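Non-structural protein 3 (PDB 6LN0) is a multidomain coronavirus replicase protein that probably combines an ADP-ribose-recognising macro domain with a papain-like protease that cleaves the viral polyprotein. Local coordinates at residues V14-E20 with R148-M154; F26-V32 with A115-P120; L135-R139 with V161-N166. All blocks are in the same frame, centred on the assembly; numbering follows the deposited sequence.

Interaction 1. Residues V14-E20 with R148-M154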
loop_
_atom_site.group_PDB
_atom_site.type_symbol
_atom_site.label_atom_id
_atom_site.label_comp_id
_atom_site.label_asym_id
_atom_site.label_seq_id
_atom_site.Cartn_x
_atom_site.Cartn_y
_atom_site.Cartn_z
ATOM N N VAL A 14 25.185 2.888 12.160
ATOM C CA VAL A 14 25.521 4.197 12.694
ATOM C C VAL A 14 24.883 4.376 14.064
ATOM O O VAL A 14 23.769 3.898 14.316
ATOM C CB VAL A 14 25.025 5.264 11.708
ATOM C CG1 VAL A 14 25.177 6.643 12.274
ATOM C CG2 VAL A 14 25.732 5.121 10.390
ATOM N N GLU A 15 25.582 5.064 14.961
ATOM C CA GLU A 15 25.005 5.449 16.238
ATOM C C GLU A 15 25.394 6.891 16.543
ATOM O O GLU A 15 26.537 7.303 16.314
ATOM C CB GLU A 15 25.448 4.511 17.373
ATOM C CG GLU A 15 26.877 4.731 17.891
ATOM C CD GLU A 15 27.507 3.455 18.450
ATOM O OE1 GLU A 15 27.526 3.284 19.693
ATOM O OE2 GLU A 15 27.985 2.621 17.643
ATOM N N LEU A 16 24.430 7.664 17.036
ATOM C CA LEU A 16 24.627 9.076 17.333
ATOM C C LEU A 16 24.620 9.229 18.843
ATOM O O LEU A 16 23.569 9.096 19.478
ATOM C CB LEU A 16 23.549 9.930 16.685
ATOM C CG LEU A 16 23.949 11.382 16.484
ATOM C CD1 LEU A 16 23.269 11.919 15.259
ATOM C CD2 LEU A 16 23.564 12.194 17.690
ATOM N N VAL A 17 25.784 9.513 19.412
ATOM C CA VAL A 17 25.957 9.524 20.856
ATOM C C VAL A 17 26.000 10.961 21.366
ATOM O O VAL A 17 26.424 11.900 20.671
ATOM C CB VAL A 17 27.212 8.712 21.235
ATOM C CG1 VAL A 17 27.596 8.913 22.690
ATOM C CG2 VAL A 17 26.946 7.236 20.956
ATOM N N VAL A 18 25.545 11.120 22.610
ATOM C CA VAL A 18 25.147 12.387 23.214
ATOM C C VAL A 18 26.335 13.256 23.637
ATOM O O VAL A 18 26.663 14.235 22.953
ATOM C CB VAL A 18 24.209 12.092 24.402
ATOM C CG1 VAL A 18 22.799 11.857 23.893
ATOM C CG2 VAL A 18 24.684 10.845 25.183
ATOM N N GLY A 19 26.989 12.902 24.760
ATOM C CA GLY A 19 27.940 13.771 25.444
ATOM C C GLY A 19 29.274 13.976 24.753
ATOM O O GLY A 19 29.391 13.850 23.531
ATOM N N GLU A 20 30.307 14.293 25.538
ATOM C CA GLU A 20 31.586 14.677 24.940
ATOM C C GLU A 20 32.537 13.491 24.757
ATOM O O GLU A 20 32.301 12.388 25.237
ATOM C CB GLU A 20 32.270 15.789 25.746
ATOM C CG GLU A 20 33.600 16.339 25.118
ATOM C CD GLU A 20 33.549 16.613 23.579
ATOM O OE1 GLU A 20 33.068 15.773 22.787
ATOM O OE2 GLU A 20 34.036 17.685 23.140
ATOM N N ARG A 148 30.321 -0.590 12.700
ATOM C CA ARG A 148 29.830 0.357 13.693
ATOM C C ARG A 148 30.492 1.728 13.517
ATOM O O ARG A 148 31.714 1.822 13.341
ATOM C CB ARG A 148 30.093 -0.202 15.087
ATOM C CG ARG A 148 29.786 0.753 16.203
ATOM C CD ARG A 148 30.532 0.362 17.484
ATOM N NE ARG A 148 30.196 1.272 18.573
ATOM C CZ ARG A 148 31.048 1.719 19.494
ATOM N NH1 ARG A 148 30.612 2.551 20.429
ATOM N NH2 ARG A 148 32.322 1.338 19.495
ATOM N N VAL A 149 29.678 2.791 13.543
ATOM C CA VAL A 149 30.142 4.176 13.393
ATOM C C VAL A 149 29.479 5.050 14.451
ATOM O O VAL A 149 28.280 4.921 14.714
ATOM C CB VAL A 149 29.844 4.751 11.992
ATOM C CG1 VAL A 149 30.406 6.154 11.885
ATOM C CG2 VAL A 149 30.428 3.867 10.922
ATOM N N THR A 150 30.247 5.971 15.029
ATOM C CA THR A 150 29.801 6.777 16.156
ATOM C C THR A 150 29.942 8.251 15.818
ATOM O O THR A 150 31.060 8.734 15.613
ATOM C CB THR A 150 30.622 6.458 17.402
ATOM O OG1 THR A 150 30.364 5.114 17.820
ATOM C CG2 THR A 150 30.274 7.419 18.520
ATOM N N LEU A 151 28.826 8.966 15.777
ATOM C CA LEU A 151 28.861 10.419 15.720
ATOM C C LEU A 151 28.601 10.992 17.098
ATOM O O LEU A 151 27.961 10.369 17.948
ATOM C CB LEU A 151 27.839 10.994 14.750
ATOM C CG LEU A 151 27.614 10.324 13.417
ATOM C CD1 LEU A 151 26.494 9.377 13.667
ATOM C CD2 LEU A 151 27.208 11.366 12.398
ATOM N N VAL A 152 29.086 12.210 17.297
ATOM C CA VAL A 152 29.143 12.830 18.611
ATOM C C VAL A 152 28.587 14.235 18.493
ATOM O O VAL A 152 28.988 14.990 17.599
ATOM C CB VAL A 152 30.579 12.859 19.168
ATOM C CG1 VAL A 152 30.619 13.628 20.493
ATOM C CG2 VAL A 152 31.113 11.438 19.336
ATOM N N THR A 153 27.687 14.593 19.415
ATOM C CA THR A 153 26.918 15.821 19.255
ATOM C C THR A 153 27.121 16.815 20.411
ATOM O O THR A 153 27.925 17.744 20.282
ATOM C CB THR A 153 25.433 15.450 19.041
ATOM O OG1 THR A 153 24.631 16.631 18.938
ATOM C CG2 THR A 153 24.879 14.493 20.139
ATOM N N MET A 154 26.426 16.613 21.540
ATOM C CA MET A 154 26.228 17.618 22.601
ATOM C C MET A 154 25.297 18.761 22.169
ATOM O O MET A 154 25.499 19.915 22.547
ATOM C CB MET A 154 27.552 18.179 23.109
ATOM C CG MET A 154 28.237 17.344 24.150
ATOM S SD MET A 154 29.581 18.331 24.779
ATOM C CE MET A 154 29.770 19.545 23.464
#

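Interaction 2. Residues F26-V32 with A115-P120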
loop_
_atom_site.group_PDB
_atom_site.type_symbol
_atom_site.label_atom_id
_atom_site.label_comp_id
_atom_site.label_asym_id
_atom_site.label_seq_id
_atom_site.Cartn_x
_atom_site.Cartn_y
_atom_site.Cartn_z
ATOM N N PHE A 26 35.286 3.373 23.275
ATOM C CA PHE A 26 36.223 3.198 22.170
ATOM C C PHE A 26 36.552 1.720 21.934
ATOM O O PHE A 26 36.205 0.839 22.723
ATOM C CB PHE A 26 37.508 3.983 22.420
ATOM C CG PHE A 26 37.342 5.470 22.310
ATOM C CD1 PHE A 26 37.205 6.079 21.075
ATOM C CD2 PHE A 26 37.333 6.265 23.445
ATOM C CE1 PHE A 26 37.057 7.464 20.975
ATOM C CE2 PHE A 26 37.180 7.638 23.350
ATOM C CZ PHE A 26 37.045 8.239 22.113
ATOM N N ASP A 27 37.239 1.460 20.815
ATOM C CA ASP A 27 37.580 0.112 20.358
ATOM C C ASP A 27 38.578 0.172 19.197
ATOM O O ASP A 27 38.214 -0.077 18.038
ATOM C CB ASP A 27 36.311 -0.640 19.945
ATOM C CG ASP A 27 36.597 -2.051 19.439
ATOM O OD1 ASP A 27 37.743 -2.532 19.604
ATOM O OD2 ASP A 27 35.669 -2.678 18.868
ATOM N N ASN A 28 39.839 0.500 19.505
ATOM C CA ASN A 28 40.886 0.734 18.499
ATOM C C ASN A 28 40.391 1.686 17.414
ATOM O O ASN A 28 40.593 1.479 16.219
ATOM C CB ASN A 28 41.382 -0.583 17.905
ATOM C CG ASN A 28 41.998 -1.484 18.949
ATOM O OD1 ASN A 28 41.518 -2.594 19.192
ATOM N ND2 ASN A 28 43.053 -0.999 19.596
ATOM N N SER A 29 39.768 2.764 17.861
ATOM C CA SER A 29 38.956 3.599 17.003
ATOM C C SER A 29 39.808 4.621 16.273
ATOM O O SER A 29 40.905 4.978 16.700
ATOM C CB SER A 29 37.885 4.314 17.825
ATOM O OG SER A 29 37.191 3.408 18.672
ATOM N N VAL A 30 39.284 5.083 15.147
ATOM C CA VAL A 30 39.808 6.263 14.482
ATOM C C VAL A 30 38.999 7.435 15.000
ATOM O O VAL A 30 37.800 7.538 14.735
ATOM C CB VAL A 30 39.714 6.154 12.962
ATOM C CG1 VAL A 30 40.070 7.500 12.316
ATOM C CG2 VAL A 30 40.632 5.053 12.478
ATOM N N LEU A 31 39.648 8.304 15.763
ATOM C CA LEU A 31 38.994 9.485 16.297
ATOM C C LEU A 31 39.234 10.623 15.329
ATOM O O LEU A 31 40.390 10.978 15.073
ATOM C CB LEU A 31 39.540 9.812 17.682
ATOM C CG LEU A 31 39.032 11.072 18.356
ATOM C CD1 LEU A 31 37.567 10.904 18.739
ATOM C CD2 LEU A 31 39.882 11.364 19.584
ATOM N N VAL A 32 38.154 11.185 14.779
ATOM C CA VAL A 32 38.270 12.287 13.830
ATOM C C VAL A 32 38.365 13.608 14.582
ATOM O O VAL A 32 37.605 13.868 15.521
ATOM C CB VAL A 32 37.091 12.316 12.837
ATOM C CG1 VAL A 32 37.325 13.419 11.843
ATOM C CG2 VAL A 32 36.941 10.992 12.100
ATOM N N ALA A 115 37.134 0.519 9.611
ATOM C CA ALA A 115 37.516 0.790 10.988
ATOM C C ALA A 115 36.310 1.365 11.712
ATOM O O ALA A 115 35.299 1.717 11.093
ATOM C CB ALA A 115 38.691 1.775 11.071
ATOM N N HIS A 116 36.430 1.480 13.034
ATOM C CA HIS A 116 35.404 2.112 13.853
ATOM C C HIS A 116 35.713 3.598 13.977
ATOM O O HIS A 116 36.689 3.987 14.621
ATOM C CB HIS A 116 35.308 1.485 15.237
ATOM C CG HIS A 116 34.491 2.306 16.186
ATOM N ND1 HIS A 116 34.983 2.781 17.384
ATOM C CD2 HIS A 116 33.225 2.782 16.083
ATOM C CE1 HIS A 116 34.045 3.486 17.992
ATOM N NE2 HIS A 116 32.969 3.503 17.225
ATOM N N TYR A 117 34.860 4.425 13.399
ATOM C CA TYR A 117 35.055 5.863 13.375
ATOM C C TYR A 117 34.242 6.529 14.476
ATOM O O TYR A 117 33.103 6.137 14.751
ATOM C CB TYR A 117 34.644 6.428 12.022
ATOM C CG TYR A 117 35.565 6.034 10.898
ATOM C CD1 TYR A 117 36.688 6.797 10.599
ATOM C CD2 TYR A 117 35.310 4.913 10.122
ATOM C CE1 TYR A 117 37.543 6.452 9.567
ATOM C CE2 TYR A 117 36.164 4.561 9.088
ATOM C CZ TYR A 117 37.274 5.332 8.814
ATOM O OH TYR A 117 38.120 4.996 7.783
ATOM N N VAL A 118 34.832 7.544 15.097
ATOM C CA VAL A 118 34.141 8.388 16.056
ATOM C C VAL A 118 34.222 9.796 15.506
ATOM O O VAL A 118 35.322 10.321 15.300
ATOM C CB VAL A 118 34.754 8.289 17.458
ATOM C CG1 VAL A 118 34.040 9.187 18.408
ATOM C CG2 VAL A 118 34.691 6.857 17.945
ATOM N N ILE A 119 33.072 10.387 15.211
ATOM C CA ILE A 119 33.094 11.639 14.468
ATOM C C ILE A 119 32.256 12.694 15.183
ATOM O O ILE A 119 31.028 12.554 15.291
ATOM C CB ILE A 119 32.613 11.435 13.020
ATOM C CG1 ILE A 119 33.240 10.181 12.413
ATOM C CG2 ILE A 119 32.959 12.626 12.161
ATOM C CD1 ILE A 119 33.188 10.143 10.900
ATOM N N PRO A 120 32.880 13.738 15.724
ATOM C CA PRO A 120 32.136 14.970 16.005
ATOM C C PRO A 120 31.518 15.493 14.717
ATOM O O PRO A 120 32.199 15.620 13.696
ATOM C CB PRO A 120 33.216 15.923 16.537
ATOM C CG PRO A 120 34.551 15.269 16.157
ATOM C CD PRO A 120 34.268 13.808 16.208
#

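Interaction 3. Residues L135-R139 with V161-N166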
loop_
_atom_site.group_PDB
_atom_site.type_symbol
_atom_site.label_atom_id
_atom_site.label_comp_id
_atom_site.label_asym_id
_atom_site.label_seq_id
_atom_site.Cartn_x
_atom_site.Cartn_y
_atom_site.Cartn_z
ATOM N N LEU A 135 24.744 16.205 8.786
ATOM C CA LEU A 135 24.223 14.856 8.955
ATOM C C LEU A 135 23.797 14.260 7.620
ATOM O O LEU A 135 23.861 13.036 7.435
ATOM C CB LEU A 135 23.069 14.856 9.950
ATOM C CG LEU A 135 23.507 14.816 11.417
ATOM C CD1 LEU A 135 22.375 14.369 12.290
ATOM C CD2 LEU A 135 24.705 13.904 11.644
ATOM N N ASP A 136 23.397 15.109 6.668
ATOM C CA ASP A 136 22.978 14.625 5.357
ATOM C C ASP A 136 24.180 14.314 4.473
ATOM O O ASP A 136 24.208 13.277 3.792
ATOM C CB ASP A 136 22.054 15.649 4.681
ATOM C CG ASP A 136 21.527 15.169 3.328
ATOM O OD1 ASP A 136 20.934 14.057 3.264
ATOM O OD2 ASP A 136 21.722 15.916 2.333
ATOM N N ALA A 137 25.176 15.212 4.459
ATOM C CA ALA A 137 26.426 14.910 3.767
ATOM C C ALA A 137 26.981 13.573 4.229
ATOM O O ALA A 137 27.489 12.788 3.422
ATOM C CB ALA A 137 27.447 16.023 3.997
ATOM N N PHE A 138 26.838 13.276 5.519
ATOM C CA PHE A 138 27.452 12.076 6.071
ATOM C C PHE A 138 26.767 10.815 5.562
ATOM O O PHE A 138 27.445 9.845 5.193
ATOM C CB PHE A 138 27.426 12.126 7.595
ATOM C CG PHE A 138 27.578 10.789 8.246
ATOM C CD1 PHE A 138 28.817 10.173 8.307
ATOM C CD2 PHE A 138 26.490 10.157 8.816
ATOM C CE1 PHE A 138 28.967 8.938 8.919
ATOM C CE2 PHE A 138 26.620 8.928 9.427
ATOM C CZ PHE A 138 27.865 8.311 9.480
ATOM N N ARG A 139 25.425 10.798 5.538
ATOM C CA ARG A 139 24.750 9.614 5.012
ATOM C C ARG A 139 25.001 9.458 3.515
ATOM O O ARG A 139 25.129 8.332 3.026
ATOM C CB ARG A 139 23.256 9.650 5.333
ATOM C CG ARG A 139 22.624 11.033 5.287
ATOM C CD ARG A 139 21.195 11.029 5.858
ATOM N NE ARG A 139 20.487 9.791 5.535
ATOM C CZ ARG A 139 19.755 9.608 4.442
ATOM N NH1 ARG A 139 19.619 10.589 3.549
ATOM N NH2 ARG A 139 19.164 8.434 4.247
ATOM N N VAL A 161 17.126 15.594 14.210
ATOM C CA VAL A 161 17.593 15.900 12.860
ATOM C C VAL A 161 18.113 14.635 12.192
ATOM O O VAL A 161 17.917 14.417 10.988
ATOM C CB VAL A 161 18.660 17.010 12.903
ATOM C CG1 VAL A 161 19.211 17.291 11.525
ATOM C CG2 VAL A 161 18.074 18.267 13.510
ATOM N N TRP A 162 18.738 13.756 12.980
ATOM C CA TRP A 162 19.209 12.483 12.446
ATOM C C TRP A 162 18.036 11.570 12.118
ATOM O O TRP A 162 17.944 11.039 11.010
ATOM C CB TRP A 162 20.160 11.810 13.446
ATOM C CG TRP A 162 20.702 10.472 13.015
ATOM C CD1 TRP A 162 20.587 9.289 13.687
ATOM C CD2 TRP A 162 21.455 10.187 11.828
ATOM N NE1 TRP A 162 21.207 8.278 12.983
ATOM C CE2 TRP A 162 21.750 8.808 11.840
ATOM C CE3 TRP A 162 21.892 10.961 10.750
ATOM C CZ2 TRP A 162 22.463 8.188 10.812
ATOM C CZ3 TRP A 162 22.609 10.348 9.733
ATOM C CH2 TRP A 162 22.886 8.977 9.770
ATOM N N ASP A 163 17.130 11.387 13.075
ATOM C CA ASP A 163 15.995 10.494 12.882
ATOM C C ASP A 163 15.141 10.907 11.681
ATOM O O ASP A 163 14.672 10.052 10.922
ATOM C CB ASP A 163 15.158 10.462 14.157
ATOM C CG ASP A 163 14.267 9.248 14.233
ATOM O OD1 ASP A 163 14.411 8.350 13.373
ATOM O OD2 ASP A 163 13.420 9.191 15.152
ATOM N N ALA A 164 14.940 12.215 11.481
ATOM C CA ALA A 164 14.144 12.682 10.348
ATOM C C ALA A 164 14.824 12.369 9.020
ATOM O O ALA A 164 14.175 11.896 8.079
ATOM C CB ALA A 164 13.885 14.183 10.473
ATOM N N LEU A 165 16.131 12.617 8.929
ATOM C CA LEU A 165 16.876 12.397 7.697
ATOM C C LEU A 165 16.899 10.937 7.265
ATOM O O LEU A 165 17.233 10.661 6.109
ATOM C CB LEU A 165 18.305 12.914 7.859
ATOM C CG LEU A 165 18.474 14.394 7.526
ATOM C CD1 LEU A 165 19.816 14.900 8.033
ATOM C CD2 LEU A 165 18.345 14.615 6.035
ATOM N N ASN A 166 16.561 10.002 8.151
ATOM C CA ASN A 166 16.481 8.588 7.803
ATOM C C ASN A 166 15.042 8.083 7.793
ATOM O O ASN A 166 14.801 6.881 7.956
ATOM C CB ASN A 166 17.343 7.765 8.759
ATOM C CG ASN A 166 18.729 8.359 8.925
ATOM O OD1 ASN A 166 19.119 8.766 10.020
ATOM N ND2 ASN A 166 19.468 8.452 7.819
#

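Interaction 1. Residues V14-E20 with R148-M154
Glu15 and Arg148 meet across two parallel strands, where the guanidinium grips the carboxylate side-on. NE reaches OE2 of Glu15 at 2.8 Å, and NH1 makes a longer bond of 3.3 Å to OE1 of the same carboxylate. The two flat groups are not coplanar; their planes lie 58° apart, and OE1 is met from above the carboxylate plane. Arg148 runs extended from CG to NE, and its NH2 is held by the backbone O of Lys25. Thr150 OG1 lies above one face of the guanidinium, offset toward its rim, with His116 as its own hydrogen-bonding partner. Between the strands Leu151 is bonded through both its N and its O: the N donates to Glu15 O at 2.9 Å and the O accepts Val17 N at 2.8 Å. Here strand 10-17, outermost in the six-stranded sheet of the macro domain, pairs in parallel with strand 146-152. The tight side carries Val14, Leu16 and the buried Val149 and Leu151, beneath helices 131-141 and 158-165; the approach of Val14 CG1 to Leu151 CD1, 3.3 Å, is unusually short and of doubtful accuracy. Past the strand ends the contact slackens: Met154 N makes only a weak bond to Val18 O, Thr153 CG2 lies against the carbonyls of Val17 and Val18, and the exposed Met154 rests its SD 3.8 Å from Glu20 CB.

Interaction 2. Residues F26-V32 with A115-P120
Ser29 OG is gripped from two directions. It lies 2.6 Å from ND1 of His116, a hydrogen bond in which either partner could be the donor, and it accepts the backbone N-H of Asp27 at 2.9 Å, so the turn before strand 29-34 is tied to the same hydroxyl. The hydroxyl meets the imidazole at its edge, in the plane of the ring. With its CG trans to the backbone N (chi1 167°), His116 turns its ring so that ND1 faces Ser29 OG, and its other nitrogen, NE2, is bonded to Thr150 OG1 of strand 146-152. Both ring nitrogens therefore have partners, which fixes the rotation of the imidazole. Beyond this polar end the two strands run parallel. Val30 is bonded through both its N and its O, to His116 O and Val118 N, and Val32 N then reaches Val118 O at 3.0 Å and almost straight, 172° at the hydrogen. On one face Val30 and Tyr117 lie side by side and point the same way, Val30 CG1 3.9 Å from Tyr117 CD1; Ile110 of helix 99-110 packs on Tyr117, Val32 and Ile119. On the other face Val118 spreads its two methyls: CG2 approaches Phe26 CE1 at 3.9 Å, while CG1 touches Leu31 CD1. These are inner strands of the macro domain sheet, consistent with its alpha/beta/alpha sandwich, and no exposed residue takes part. The chemistry implies a buried chain of hydrogen bonds through serine, histidine and threonine, linking segments 26-32 and 115-120 with strand 146-152, while the valines, leucine and aromatic rings fill both faces around it.

Interaction 3. Residues L135-R139 with V161-N166
Leu135 and Trp162 make the closest apolar meeting of the two helices, Leu135 CD1 resting 3.6 Å from Trp162 CB, with the two side chains crossing at about a right angle. The indole edge comes up to the backbone O of Leu135, and Trp162 CH2 lies 3.8 Å from CE2 of Phe138. The phenyl and the six-membered ring of the indole are tilted 48° to each other, their centroids 5.9 Å apart; Trp162 CH2 lies near the plane of the phenyl, while the pair as a whole is oblique. Leu165, one turn beyond Trp162, fits beside the start of the first segment, its CD1 3.8 Å from Leu135 CB and its CD2 near the carboxylate of Asp136. At the outer rim the exposed Arg139 folds back: chi1 of 36° sets CG between the backbone N and carbonyl carbon, and a bend at chi3 lays the guanidinium flat over Leu165 O, with CZ 3.2 Å from that oxygen but no hydrogen bond. Asp136 OD1, at the edge of the same guanidinium, forms a long salt bridge to NH1, while its OD2 is paired with Lys140. A shell further out, strands set the aromatic pair: Trp162 packs on Val14 and Leu16 of strand 10-17, and Phe138 on Val149 and Leu151 of strand 146-152. The axes of segments 135-139 and 161-165 pass 10.5 Å apart, crossing at -46°. Two neighbouring helices packed over one face of a mostly parallel sheet, as here, are characteristic of the three-layer alpha/beta/alpha macro domain.

How the interactions relate
Interactions 1 and 2 belong to one sheet, their centres about 10 Å apart, and strands 146-152 and 117-120 join them: Thr150 O to Ile119 N (2.6 Å) and Val152 N to Ile119 O (2.8 Å) are probable hydrogen bonds. Interaction 3 belongs to the helices packed over interaction 1, about 13 Å from it between centres; Val14 CG1 packs 3.4 Å from Trp162 CZ2, and Leu151 CD2 3.6 Å from Leu135 CD2. Interactions 2 and 3 do not touch, their centres about 19 Å apart. Strand 146-152 lies in sequence between helices 131-141 and 158-165, which links interactions 1 and 3 along the chain. The zinc site, formed by Cys334, Cys335, Cys360 and Cys363, takes no part in any of them.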